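Local coordinates for protein putative fimbriae assembly chaperone (PDB 2CO7) that probably acts as a periplasmic chaperone that helps fimbrial subunits fold and holds them ready for assembly into fimbriae, at residues G29-V34 / Q73-I78; V44-K49 / F59-P64; S13-A18 / S33-Q38; W94-A99 / N123-L128. All coordinates share one frame; numbering follows the deposited sequence.

Interaction 1: residues G29-V34 / Q73-I78; sequences GATLSV and QSQLRI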
loop_
_atom_site.group_PDB
_atom_site.type_symbol
_atom_site.label_atom_id
_atom_site.label_comp_id
_atom_site.label_asym_id
_atom_site.label_seq_id
_atom_site.Cartn_x
_atom_site.Cartn_y
_atom_site.Cartn_z
ATOM N N GLY B 29 21.946 10.880 3.389
ATOM C CA GLY B 29 20.652 10.644 2.752
ATOM C C GLY B 29 20.548 9.235 2.187
ATOM O O GLY B 29 21.535 8.480 2.170
ATOM N N ALA B 30 19.363 8.919 1.663
ATOM C CA ALA B 30 19.075 7.595 1.140
ATOM C C ALA B 30 18.620 7.731 -0.315
ATOM O O ALA B 30 18.368 8.845 -0.825
ATOM C CB ALA B 30 18.018 6.949 1.968
ATOM N N THR B 31 18.529 6.606 -1.005
ATOM C CA THR B 31 18.066 6.655 -2.392
ATOM C C THR B 31 17.055 5.583 -2.631
ATOM O O THR B 31 17.005 4.574 -1.907
ATOM C CB THR B 31 19.206 6.514 -3.458
ATOM O OG1 THR B 31 19.916 5.277 -3.265
ATOM C CG2 THR B 31 20.186 7.706 -3.420
ATOM N N LEU B 32 16.239 5.787 -3.663
ATOM C CA LEU B 32 15.217 4.780 -4.034
ATOM C C LEU B 32 15.075 4.870 -5.554
ATOM O O LEU B 32 14.800 5.942 -6.079
ATOM C CB LEU B 32 13.884 5.094 -3.356
ATOM C CG LEU B 32 12.692 4.200 -3.747
ATOM C CD1 LEU B 32 12.918 2.720 -3.436
ATOM C CD2 LEU B 32 11.419 4.743 -3.040
ATOM N N SER B 33 15.327 3.774 -6.265
ATOM C CA SER B 33 15.183 3.773 -7.725
ATOM C C SER B 33 13.688 3.718 -8.091
ATOM O O SER B 33 12.915 3.050 -7.429
ATOM C CB SER B 33 15.943 2.573 -8.296
ATOM O OG SER B 33 15.830 2.464 -9.696
ATOM N N VAL B 34 13.300 4.414 -9.154
ATOM C CA VAL B 34 11.929 4.340 -9.684
ATOM C C VAL B 34 12.061 4.161 -11.193
ATOM O O VAL B 34 12.844 4.869 -11.830
ATOM C CB VAL B 34 11.118 5.665 -9.396
ATOM C CG1 VAL B 34 11.827 6.850 -9.990
ATOM C CG2 VAL B 34 9.653 5.569 -9.895
ATOM N N GLN B 73 14.582 4.628 -16.082
ATOM C CA GLN B 73 14.886 4.343 -14.675
ATOM C C GLN B 73 15.647 5.543 -14.118
ATOM O O GLN B 73 16.551 6.078 -14.765
ATOM C CB GLN B 73 15.726 3.066 -14.546
ATOM C CG GLN B 73 16.338 2.776 -13.129
ATOM C CD GLN B 73 17.628 3.543 -12.833
ATOM O OE1 GLN B 73 18.495 3.705 -13.703
ATOM N NE2 GLN B 73 17.792 3.955 -11.568
ATOM N N SER B 74 15.266 5.947 -12.918
ATOM C CA SER B 74 15.797 7.137 -12.275
ATOM C C SER B 74 15.995 6.830 -10.784
ATOM O O SER B 74 15.499 5.817 -10.286
ATOM C CB SER B 74 14.806 8.286 -12.390
ATOM O OG SER B 74 15.482 9.494 -12.074
ATOM N N GLN B 75 16.700 7.724 -10.095
ATOM C CA GLN B 75 16.894 7.617 -8.657
ATOM C C GLN B 75 16.261 8.801 -7.960
ATOM O O GLN B 75 16.347 9.949 -8.430
ATOM C CB GLN B 75 18.392 7.579 -8.316
ATOM C CG GLN B 75 19.170 6.464 -8.963
ATOM C CD GLN B 75 18.986 5.095 -8.293
ATOM O OE1 GLN B 75 19.402 4.075 -8.855
ATOM N NE2 GLN B 75 18.373 5.062 -7.106
ATOM N N LEU B 76 15.620 8.536 -6.838
ATOM C CA LEU B 76 15.139 9.599 -6.008
ATOM C C LEU B 76 16.080 9.691 -4.849
ATOM O O LEU B 76 16.508 8.664 -4.342
ATOM C CB LEU B 76 13.769 9.249 -5.503
ATOM C CG LEU B 76 12.785 8.836 -6.587
ATOM C CD1 LEU B 76 11.482 8.496 -5.920
ATOM C CD2 LEU B 76 12.639 9.968 -7.629
ATOM N N ARG B 77 16.394 10.909 -4.425
ATOM C CA ARG B 77 17.178 11.125 -3.231
ATOM C C ARG B 77 16.236 11.508 -2.098
ATOM O O ARG B 77 15.421 12.416 -2.251
ATOM C CB ARG B 77 18.123 12.299 -3.496
ATOM C CG ARG B 77 18.804 12.867 -2.261
ATOM C CD ARG B 77 20.097 12.129 -1.909
ATOM N NE ARG B 77 21.015 13.039 -1.225
ATOM C CZ ARG B 77 21.992 12.650 -0.408
ATOM N NH1 ARG B 77 22.190 11.355 -0.171
ATOM N NH2 ARG B 77 22.778 13.553 0.170
ATOM N N ILE B 78 16.399 10.880 -0.941
ATOM C CA ILE B 78 15.564 11.189 0.228
ATOM C C ILE B 78 16.475 11.755 1.323
ATOM O O ILE B 78 17.463 11.131 1.647
ATOM C CB ILE B 78 14.890 9.905 0.769
ATOM C CG1 ILE B 78 14.034 9.222 -0.314
ATOM C CG2 ILE B 78 14.079 10.251 2.033
ATOM C CD1 ILE B 78 13.654 7.764 -0.018
HETATM O O HOH W 1 24.155 9.170 1.412
HETATM O O HOH W 2 18.675 3.464 -4.990
#
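L76 and V34 meet on the packed face of two antiparallel strands, where CD2 of L76 lies 4.0 Å from CG1 of V34. That valine methyl is set between its own backbone N and carbonyl carbon (chi1 58°), which turns it to the leucine. Further along the same face, CB of L32 sits 4.3 Å from CD1 of I78, and V95 and I97 of strand 91-100 cover this buried row. Six backbone bonds stitch the strands at the pairs A30-I78, L32-L76 and V34-S74; the one from A30 N to I78 O (2.9 Å) is nearly straight at 172°.

The other face is polar and wetter. NE2 of Q73 donates to OG of S33 at 3.1 Å, while Q75 bends at chi2 and brings its NE2 to 3.7 Å from CB of S33. NE2 of Q75 also donates to a water, 2.7 Å away, which meets OG1 of T31. At the far end NH1 of R77 passes 3.4 Å from CA of G29, and a second water donates to G29 O and accepts a weak bond from NH1 of R77. This antiparallel ladder is largely apolar on one side and polar and watered on the other, as expected in the immunoglobulin-like N-terminal domain of PapD-family chaperones.

Interaction 2: residues V44-K49 / F59-P64; sequences VQSSVK and FLVMPP
Q45 makes the first approach to P64: its CA lies 3.2 Å from the carbonyl O of P64 in a C-H...O contact, and its CG, anti to the backbone N (chi1 175°), passes the same oxygen at 3.7 Å. One residue on, the N-H of S46 takes that oxygen in a hydrogen bond of 2.8 Å from S46 N to P64 O, fairly straight at 159° with the donor tilted 28° from the carbonyl plane. P64 O therefore serves two consecutive residues.

S46 also starts the apolar part, for its CB comes 3.7 Å from CG1 of V61. S47 turns its side chain away, and its backbone bonds to C96 of strand 91-100 instead. V48 then reaches back across: its CG2 presses on CG2 of V61 at 3.4 Å, tighter than ordinary methyl contact, with the two side chains nearly perpendicular. Both methyls of V48 rest about 4.0 Å from CB of F59, whose ring leads on to meet Y23 edge-to-face. Around V48 the strands are no longer paired; L60 and M62 bond instead to V79 and R77 of strand 73-80.

Strand 59-68 thus changes neighbours at its break, where a cis peptide precedes P63: beyond it F66 is backbone-bonded to V44. The chemistry follows the geometry. A single backbone bond holds the P64 end, and from S46 to V48 the two strands are joined by close-fitting carbon, so this portion is held mainly by apolar packing, largely buried, between strands that part company.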
loop_
_atom_site.group_PDB
_atom_site.type_symbol
_atom_site.label_atom_id
_atom_site.label_comp_id
_atom_site.label_asym_id
_atom_site.label_seq_id
_atom_site.Cartn_x
_atom_site.Cartn_y
_atom_site.Cartn_z
ATOM N N VAL B 44 5.379 11.656 -12.479
ATOM C CA VAL B 44 5.600 11.066 -11.166
ATOM C C VAL B 44 5.689 12.158 -10.097
ATOM O O VAL B 44 6.273 13.210 -10.338
ATOM C CB VAL B 44 6.852 10.167 -11.134
ATOM C CG1 VAL B 44 6.958 9.429 -9.796
ATOM C CG2 VAL B 44 6.798 9.121 -12.227
ATOM N N GLN B 45 5.083 11.894 -8.945
ATOM C CA GLN B 45 5.190 12.747 -7.787
ATOM C C GLN B 45 5.656 11.881 -6.625
ATOM O O GLN B 45 5.128 10.789 -6.394
ATOM C CB GLN B 45 3.838 13.371 -7.484
ATOM C CG GLN B 45 3.786 14.203 -6.216
ATOM C CD GLN B 45 2.414 14.175 -5.607
ATOM O OE1 GLN B 45 1.460 14.739 -6.149
ATOM N NE2 GLN B 45 2.296 13.492 -4.488
ATOM N N SER B 46 6.657 12.357 -5.900
ATOM C CA SER B 46 7.070 11.658 -4.699
ATOM C C SER B 46 6.847 12.544 -3.498
ATOM O O SER B 46 7.070 13.789 -3.546
ATOM C CB SER B 46 8.526 11.231 -4.776
ATOM O OG SER B 46 8.836 10.683 -6.034
ATOM N N SER B 47 6.369 11.915 -2.425
ATOM C CA SER B 47 6.108 12.588 -1.157
ATOM C C SER B 47 6.520 11.681 0.020
ATOM O O SER B 47 6.635 10.489 -0.154
ATOM C CB SER B 47 4.602 12.921 -1.059
ATOM O OG SER B 47 3.838 11.721 -1.224
ATOM N N VAL B 48 6.796 12.259 1.188
ATOM C CA VAL B 48 6.981 11.473 2.445
ATOM C C VAL B 48 5.881 11.844 3.439
ATOM O O VAL B 48 5.608 13.029 3.646
ATOM C CB VAL B 48 8.384 11.702 3.077
ATOM C CG1 VAL B 48 8.566 10.836 4.319
ATOM C CG2 VAL B 48 9.478 11.325 2.073
ATOM N N LYS B 49 5.223 10.848 4.027
ATOM C CA LYS B 49 4.185 11.120 5.047
ATOM C C LYS B 49 4.623 10.458 6.347
ATOM O O LYS B 49 5.436 9.521 6.338
ATOM C CB LYS B 49 2.829 10.553 4.631
ATOM C CG LYS B 49 2.325 11.041 3.258
ATOM C CD LYS B 49 2.274 12.526 3.249
ATOM C CE LYS B 49 1.182 13.088 4.063
ATOM N NZ LYS B 49 0.737 14.413 3.518
ATOM N N PHE B 59 11.126 15.010 5.969
ATOM C CA PHE B 59 11.987 14.524 4.888
ATOM C C PHE B 59 11.575 15.155 3.593
ATOM O O PHE B 59 10.413 15.507 3.424
ATOM C CB PHE B 59 11.872 13.025 4.723
ATOM C CG PHE B 59 12.408 12.242 5.885
ATOM C CD1 PHE B 59 13.685 11.675 5.816
ATOM C CD2 PHE B 59 11.643 12.072 7.041
ATOM C CE1 PHE B 59 14.211 10.939 6.896
ATOM C CE2 PHE B 59 12.157 11.348 8.142
ATOM C CZ PHE B 59 13.446 10.777 8.054
ATOM N N LEU B 60 12.522 15.253 2.666
ATOM C CA LEU B 60 12.237 15.750 1.345
ATOM C C LEU B 60 12.718 14.710 0.356
ATOM O O LEU B 60 13.739 14.061 0.572
ATOM C CB LEU B 60 12.928 17.085 1.125
ATOM C CG LEU B 60 12.163 18.397 1.371
ATOM C CD1 LEU B 60 10.991 18.267 2.274
ATOM C CD2 LEU B 60 13.099 19.532 1.865
ATOM N N VAL B 61 11.934 14.510 -0.694
ATOM C CA VAL B 61 12.340 13.655 -1.797
ATOM C C VAL B 61 12.615 14.522 -3.005
ATOM O O VAL B 61 11.829 15.424 -3.338
ATOM C CB VAL B 61 11.285 12.559 -2.160
ATOM C CG1 VAL B 61 11.839 11.630 -3.279
ATOM C CG2 VAL B 61 10.941 11.739 -0.968
ATOM N N MET B 62 13.745 14.233 -3.653
ATOM C CA MET B 62 14.251 15.004 -4.798
ATOM C C MET B 62 14.484 14.105 -6.007
ATOM O O MET B 62 15.257 13.141 -5.913
ATOM C CB MET B 62 15.601 15.651 -4.467
ATOM C CG MET B 62 15.558 16.940 -3.646
ATOM S SD MET B 62 17.154 17.287 -2.895
ATOM C CE MET B 62 17.150 15.980 -1.673
ATOM N N PRO B 63 13.871 14.427 -7.162
ATOM C CA PRO B 63 12.917 15.529 -7.395
ATOM C C PRO B 63 11.533 15.125 -6.884
ATOM O O PRO B 63 11.173 13.966 -7.032
ATOM C CB PRO B 63 12.891 15.646 -8.930
ATOM C CG PRO B 63 13.200 14.249 -9.432
ATOM C CD PRO B 63 14.133 13.635 -8.382
ATOM N N PRO B 64 10.738 16.075 -6.357
ATOM C CA PRO B 64 9.355 15.788 -5.925
ATOM C C PRO B 64 8.383 15.586 -7.092
ATOM O O PRO B 64 7.388 14.875 -6.927
ATOM C CB PRO B 64 8.949 17.035 -5.147
ATOM C CG PRO B 64 9.845 18.094 -5.645
ATOM C CD PRO B 64 11.103 17.481 -6.122
#

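Interaction 3: residues S13-A18 / S33-Q38; sequences SVKLGA and SVSNPQ
Q38 turns its amide against the backbone of S13 and grips it twice, much as a neighbouring strand would. NE2 of Q38 donates to O of S13 at 2.8 Å, with that oxygen in the plane of the amide, while N of S13 donates to OE1 of Q38 at 2.8 Å from a tilted position. A bend at chi2 (74°) brings the glutamine end back to this spot. Next to it the ring of P37 lies along S13, its CG 3.7 Å from CB of S13.

V14 and V34 slant across each other inward, CG2 to CG2 at 3.9 Å. K15 points to the other face: its chain is fully extended and runs alongside S35, with CD 3.9 Å from CB of S35, and one water bridges NZ of K15 to OG of S35. Backbone bonds join K15 and S35 in both directions, and N of G17 reaches O of S33 at 2.8 Å.

Strand 10-16 forms the margin of the sheet within this chain, but S13 pairs antiparallel with a strand of another chain, whose backbone also holds OG of S13. Inward, V14 and L16 lie on I97 of strand 91-100 and A124 of strand 116-131, and strand 73-80 flanks strand 30-35 on its other side.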
loop_
_atom_site.group_PDB
_atom_site.type_symbol
_atom_site.label_atom_id
_atom_site.label_comp_id
_atom_site.label_asym_id
_atom_site.label_seq_id
_atom_site.Cartn_x
_atom_site.Cartn_y
_atom_site.Cartn_z
ATOM N N SER B 13 1.580 0.184 -14.251
ATOM C CA SER B 13 2.490 -0.245 -13.200
ATOM C C SER B 13 3.568 0.830 -12.942
ATOM O O SER B 13 3.826 1.666 -13.793
ATOM C CB SER B 13 3.187 -1.567 -13.588
ATOM O OG SER B 13 4.043 -1.980 -12.523
ATOM N N VAL B 14 4.163 0.813 -11.756
ATOM C CA VAL B 14 5.370 1.608 -11.466
ATOM C C VAL B 14 6.331 0.680 -10.726
ATOM O O VAL B 14 5.882 -0.191 -9.968
ATOM C CB VAL B 14 5.064 2.933 -10.677
ATOM C CG1 VAL B 14 4.598 2.655 -9.218
ATOM C CG2 VAL B 14 6.267 3.851 -10.670
ATOM N N LYS B 15 7.648 0.832 -10.943
ATOM C CA LYS B 15 8.602 -0.077 -10.309
ATOM C C LYS B 15 9.420 0.705 -9.309
ATOM O O LYS B 15 9.953 1.742 -9.665
ATOM C CB LYS B 15 9.542 -0.655 -11.391
ATOM C CG LYS B 15 10.670 -1.569 -10.850
ATOM C CD LYS B 15 11.597 -1.991 -12.024
ATOM C CE LYS B 15 12.841 -2.707 -11.562
ATOM N NZ LYS B 15 13.727 -3.034 -12.715
ATOM N N LEU B 16 9.521 0.220 -8.066
ATOM C CA LEU B 16 10.426 0.822 -7.092
ATOM C C LEU B 16 11.550 -0.160 -6.833
ATOM O O LEU B 16 11.354 -1.387 -6.899
ATOM C CB LEU B 16 9.682 1.134 -5.774
ATOM C CG LEU B 16 8.833 2.401 -5.701
ATOM C CD1 LEU B 16 7.986 2.698 -6.916
ATOM C CD2 LEU B 16 7.996 2.434 -4.406
ATOM N N GLY B 17 12.734 0.363 -6.549
ATOM C CA GLY B 17 13.897 -0.492 -6.400
ATOM C C GLY B 17 13.933 -1.393 -5.187
ATOM O O GLY B 17 14.711 -2.345 -5.133
ATOM N N ALA B 18 13.115 -1.080 -4.203
ATOM C CA ALA B 18 13.066 -1.809 -2.945
ATOM C C ALA B 18 11.641 -1.651 -2.374
ATOM O O ALA B 18 10.899 -0.781 -2.834
ATOM C CB ALA B 18 14.050 -1.224 -1.983
ATOM N N SER B 33 15.327 3.774 -6.265
ATOM C CA SER B 33 15.183 3.773 -7.725
ATOM C C SER B 33 13.688 3.718 -8.091
ATOM O O SER B 33 12.915 3.050 -7.429
ATOM C CB SER B 33 15.943 2.573 -8.296
ATOM O OG SER B 33 15.830 2.464 -9.696
ATOM N N VAL B 34 13.300 4.414 -9.154
ATOM C CA VAL B 34 11.929 4.340 -9.684
ATOM C C VAL B 34 12.061 4.161 -11.193
ATOM O O VAL B 34 12.844 4.869 -11.830
ATOM C CB VAL B 34 11.118 5.665 -9.396
ATOM C CG1 VAL B 34 11.827 6.850 -9.990
ATOM C CG2 VAL B 34 9.653 5.569 -9.895
ATOM N N SER B 35 11.320 3.197 -11.739
ATOM C CA SER B 35 11.315 2.954 -13.179
ATOM C C SER B 35 9.909 2.961 -13.733
ATOM O O SER B 35 8.971 2.593 -13.042
ATOM C CB SER B 35 12.020 1.625 -13.524
ATOM O OG SER B 35 13.304 1.560 -12.888
ATOM N N ASN B 36 9.798 3.385 -14.996
ATOM C CA ASN B 36 8.549 3.403 -15.745
ATOM C C ASN B 36 8.488 2.179 -16.663
ATOM O O ASN B 36 9.127 2.174 -17.704
ATOM C CB ASN B 36 8.538 4.692 -16.598
ATOM C CG ASN B 36 7.375 4.770 -17.542
ATOM O OD1 ASN B 36 7.381 5.562 -18.493
ATOM N ND2 ASN B 36 6.371 3.948 -17.310
ATOM N N PRO B 37 7.694 1.160 -16.312
ATOM C CA PRO B 37 7.553 -0.030 -17.188
ATOM C C PRO B 37 6.798 0.177 -18.491
ATOM O O PRO B 37 6.843 -0.699 -19.381
ATOM C CB PRO B 37 6.763 -1.030 -16.330
ATOM C CG PRO B 37 6.265 -0.301 -15.183
ATOM C CD PRO B 37 6.930 1.038 -15.061
ATOM N N GLN B 38 6.111 1.307 -18.613
ATOM C CA GLN B 38 5.287 1.595 -19.781
ATOM C C GLN B 38 6.125 2.059 -20.939
ATOM O O GLN B 38 7.159 2.694 -20.747
ATOM C CB GLN B 38 4.260 2.684 -19.455
ATOM C CG GLN B 38 3.028 2.164 -18.679
ATOM C CD GLN B 38 3.275 1.816 -17.188
ATOM O OE1 GLN B 38 2.791 0.796 -16.721
ATOM N NE2 GLN B 38 4.004 2.661 -16.454
HETATM O O HOH W 3 14.714 -0.493 -13.583
#

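Interaction 4: residues W94-A99 / N123-L128; sequences WVCIKA and NACDKL. With SO4 (sulfate ion), chain D.
The indole of W94 carries K127 on one face, CG of the lysine standing 3.8 Å from the centroid of the six-membered ring and 26° off its normal, a CH-pi contact. At the indole's edge, near its plane, is O of C125; an aromatic side chain of another chain meets the ring edge-to-face, and NE1 is bonded to A51 O. The second flat group is the amide of N123. K98 folds back at chi3 and chi4, which brings its NZ to OD1 of N123 at 2.7 Å, tilted 19° from the carbonyl plane; ND2 of N123 goes to backbone of the other chain.

Between these two pairs the disulfide C96-C125, SG to SG 2.1 Å, bridges a non-hydrogen-bonded pair directly across the strands (chi3 113°). Four backbone bonds flank it, at V95-D126 and I97-A124. On the opposite face CG1 of V95 lies 3.9 Å from CB of D126. K127 stretches beyond the indole until NZ reaches O2 of a sulfate, probably from the crystallisation liquor, at 2.9 Å, and is also held by N166 and by backbone of the other chain.

Strand 91-100 sits between strands 42-50 and 116-131, with I97 packed on V44, L16 and V34. Residues N123 to C125 pair in parallel with a strand of the other chain, consistent with the donor-strand complementation by which pilus chaperones hold subunits.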
loop_
_atom_site.group_PDB
_atom_site.type_symbol
_atom_site.label_atom_id
_atom_site.label_comp_id
_atom_site.label_asym_id
_atom_site.label_seq_id
_atom_site.Cartn_x
_atom_site.Cartn_y
_atom_site.Cartn_z
ATOM N N TRP B 94 6.381 7.003 5.459
ATOM C CA TRP B 94 6.082 6.356 4.205
ATOM C C TRP B 94 6.548 7.243 3.064
ATOM O O TRP B 94 6.215 8.425 3.028
ATOM C CB TRP B 94 4.577 6.182 4.048
ATOM C CG TRP B 94 3.995 5.223 5.034
ATOM C CD1 TRP B 94 3.480 5.524 6.291
ATOM C CD2 TRP B 94 3.909 3.811 4.889
ATOM N NE1 TRP B 94 3.070 4.362 6.915
ATOM C CE2 TRP B 94 3.329 3.300 6.089
ATOM C CE3 TRP B 94 4.296 2.917 3.882
ATOM C CZ2 TRP B 94 3.062 1.932 6.275
ATOM C CZ3 TRP B 94 4.002 1.534 4.062
ATOM C CH2 TRP B 94 3.428 1.071 5.272
ATOM N N VAL B 95 7.288 6.653 2.139
ATOM C CA VAL B 95 7.702 7.341 0.912
ATOM C C VAL B 95 6.798 6.773 -0.196
ATOM O O VAL B 95 6.800 5.582 -0.452
ATOM C CB VAL B 95 9.254 7.234 0.652
ATOM C CG1 VAL B 95 9.769 5.772 0.510
ATOM C CG2 VAL B 95 9.655 8.047 -0.569
ATOM N N CYS B 96 6.044 7.673 -0.830
ATOM C CA CYS B 96 5.010 7.311 -1.787
ATOM C C CYS B 96 5.341 7.898 -3.151
ATOM O O CYS B 96 5.824 9.024 -3.259
ATOM C CB CYS B 96 3.688 7.877 -1.331
ATOM S SG CYS B 96 3.020 7.113 0.164
ATOM N N ILE B 97 5.068 7.107 -4.170
ATOM C CA ILE B 97 5.353 7.449 -5.553
ATOM C C ILE B 97 4.018 7.383 -6.253
ATOM O O ILE B 97 3.429 6.296 -6.307
ATOM C CB ILE B 97 6.286 6.361 -6.189
ATOM C CG1 ILE B 97 7.640 6.267 -5.477
ATOM C CG2 ILE B 97 6.443 6.546 -7.715
ATOM C CD1 ILE B 97 8.296 7.558 -5.220
ATOM N N LYS B 98 3.532 8.533 -6.724
ATOM C CA LYS B 98 2.292 8.612 -7.508
ATOM C C LYS B 98 2.654 8.666 -8.983
ATOM O O LYS B 98 3.441 9.536 -9.405
ATOM C CB LYS B 98 1.495 9.879 -7.177
ATOM C CG LYS B 98 0.154 9.969 -7.952
ATOM C CD LYS B 98 -0.585 11.300 -7.738
ATOM C CE LYS B 98 -0.878 11.546 -6.256
ATOM N NZ LYS B 98 -1.938 10.595 -5.779
ATOM N N ALA B 99 2.052 7.763 -9.758
ATOM C CA ALA B 99 2.362 7.663 -11.195
ATOM C C ALA B 99 1.066 7.867 -11.959
ATOM O O ALA B 99 0.030 7.279 -11.638
ATOM C CB ALA B 99 3.006 6.321 -11.532
ATOM N N ASN B 123 -0.418 4.617 -6.763
ATOM C CA ASN B 123 0.392 5.184 -5.686
ATOM C C ASN B 123 1.033 4.037 -4.963
ATOM O O ASN B 123 0.327 3.185 -4.400
ATOM C CB ASN B 123 -0.475 5.980 -4.707
ATOM C CG ASN B 123 -1.282 7.030 -5.373
ATOM O OD1 ASN B 123 -0.811 8.156 -5.527
ATOM N ND2 ASN B 123 -2.502 6.681 -5.814
ATOM N N ALA B 124 2.361 3.944 -5.053
ATOM C CA ALA B 124 3.084 2.876 -4.403
ATOM C C ALA B 124 3.849 3.480 -3.246
ATOM O O ALA B 124 4.691 4.346 -3.466
ATOM C CB ALA B 124 4.079 2.192 -5.416
ATOM N N CYS B 125 3.632 2.961 -2.036
ATOM C CA CYS B 125 4.273 3.518 -0.845
ATOM C C CYS B 125 5.150 2.479 -0.132
ATOM O O CYS B 125 4.708 1.317 0.094
ATOM C CB CYS B 125 3.204 4.081 0.113
ATOM S SG CYS B 125 2.141 5.382 -0.624
ATOM N N ASP B 126 6.368 2.893 0.220
ATOM C CA ASP B 126 7.297 2.038 0.995
ATOM C C ASP B 126 7.460 2.620 2.377
ATOM O O ASP B 126 7.479 3.841 2.554
ATOM C CB ASP B 126 8.721 2.061 0.401
ATOM C CG ASP B 126 8.905 1.166 -0.816
ATOM O OD1 ASP B 126 10.071 1.105 -1.222
ATOM O OD2 ASP B 126 7.967 0.536 -1.331
ATOM N N LYS B 127 7.663 1.746 3.363
ATOM C CA LYS B 127 8.156 2.224 4.646
ATOM C C LYS B 127 9.530 2.857 4.495
ATOM O O LYS B 127 10.438 2.288 3.848
ATOM C CB LYS B 127 8.196 1.086 5.677
ATOM C CG LYS B 127 6.831 0.479 5.911
ATOM C CD LYS B 127 6.902 -0.779 6.779
ATOM C CE LYS B 127 5.477 -1.355 6.932
ATOM N NZ LYS B 127 5.478 -2.764 7.473
ATOM N N LEU B 128 9.640 4.050 5.084
ATOM C CA LEU B 128 10.909 4.761 5.203
ATOM C C LEU B 128 11.204 4.814 6.708
ATOM O O LEU B 128 10.568 5.566 7.483
ATOM C CB LEU B 128 10.796 6.167 4.613
ATOM C CG LEU B 128 11.981 7.097 4.901
ATOM C CD1 LEU B 128 13.241 6.491 4.198
ATOM C CD2 LEU B 128 11.702 8.505 4.348
HETATM S S SO4 D . 2.111 -4.510 7.697
HETATM O O1 SO4 D . 1.345 -5.273 6.695
HETATM O O2 SO4 D . 2.650 -3.302 7.087
HETATM O O3 SO4 D . 1.155 -4.208 8.761
HETATM O O4 SO4 D . 3.148 -5.342 8.332
#

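From the N terminus, interaction 3 closes first, bringing S33-Q38 back to S13-A18 around the loop that holds strand 20-24. Interaction 1 opens on the same strand, 30-35, sharing S33 and V34, and closes a longer loop at 73-78. Interaction 2 is nested inside that loop, as the hairpin of strands 42-50 and 59-68, and touches interaction 1 through L76 and V61. Interaction 4 follows in series, yet it is central in space: I97 meets L16, V34, L76 and S46, and K98 and W94 bond to Q45 and K49. Together the four tie the edge strand 10-16, the facing strands and strand 116-131 into one immunoglobulin-like domain.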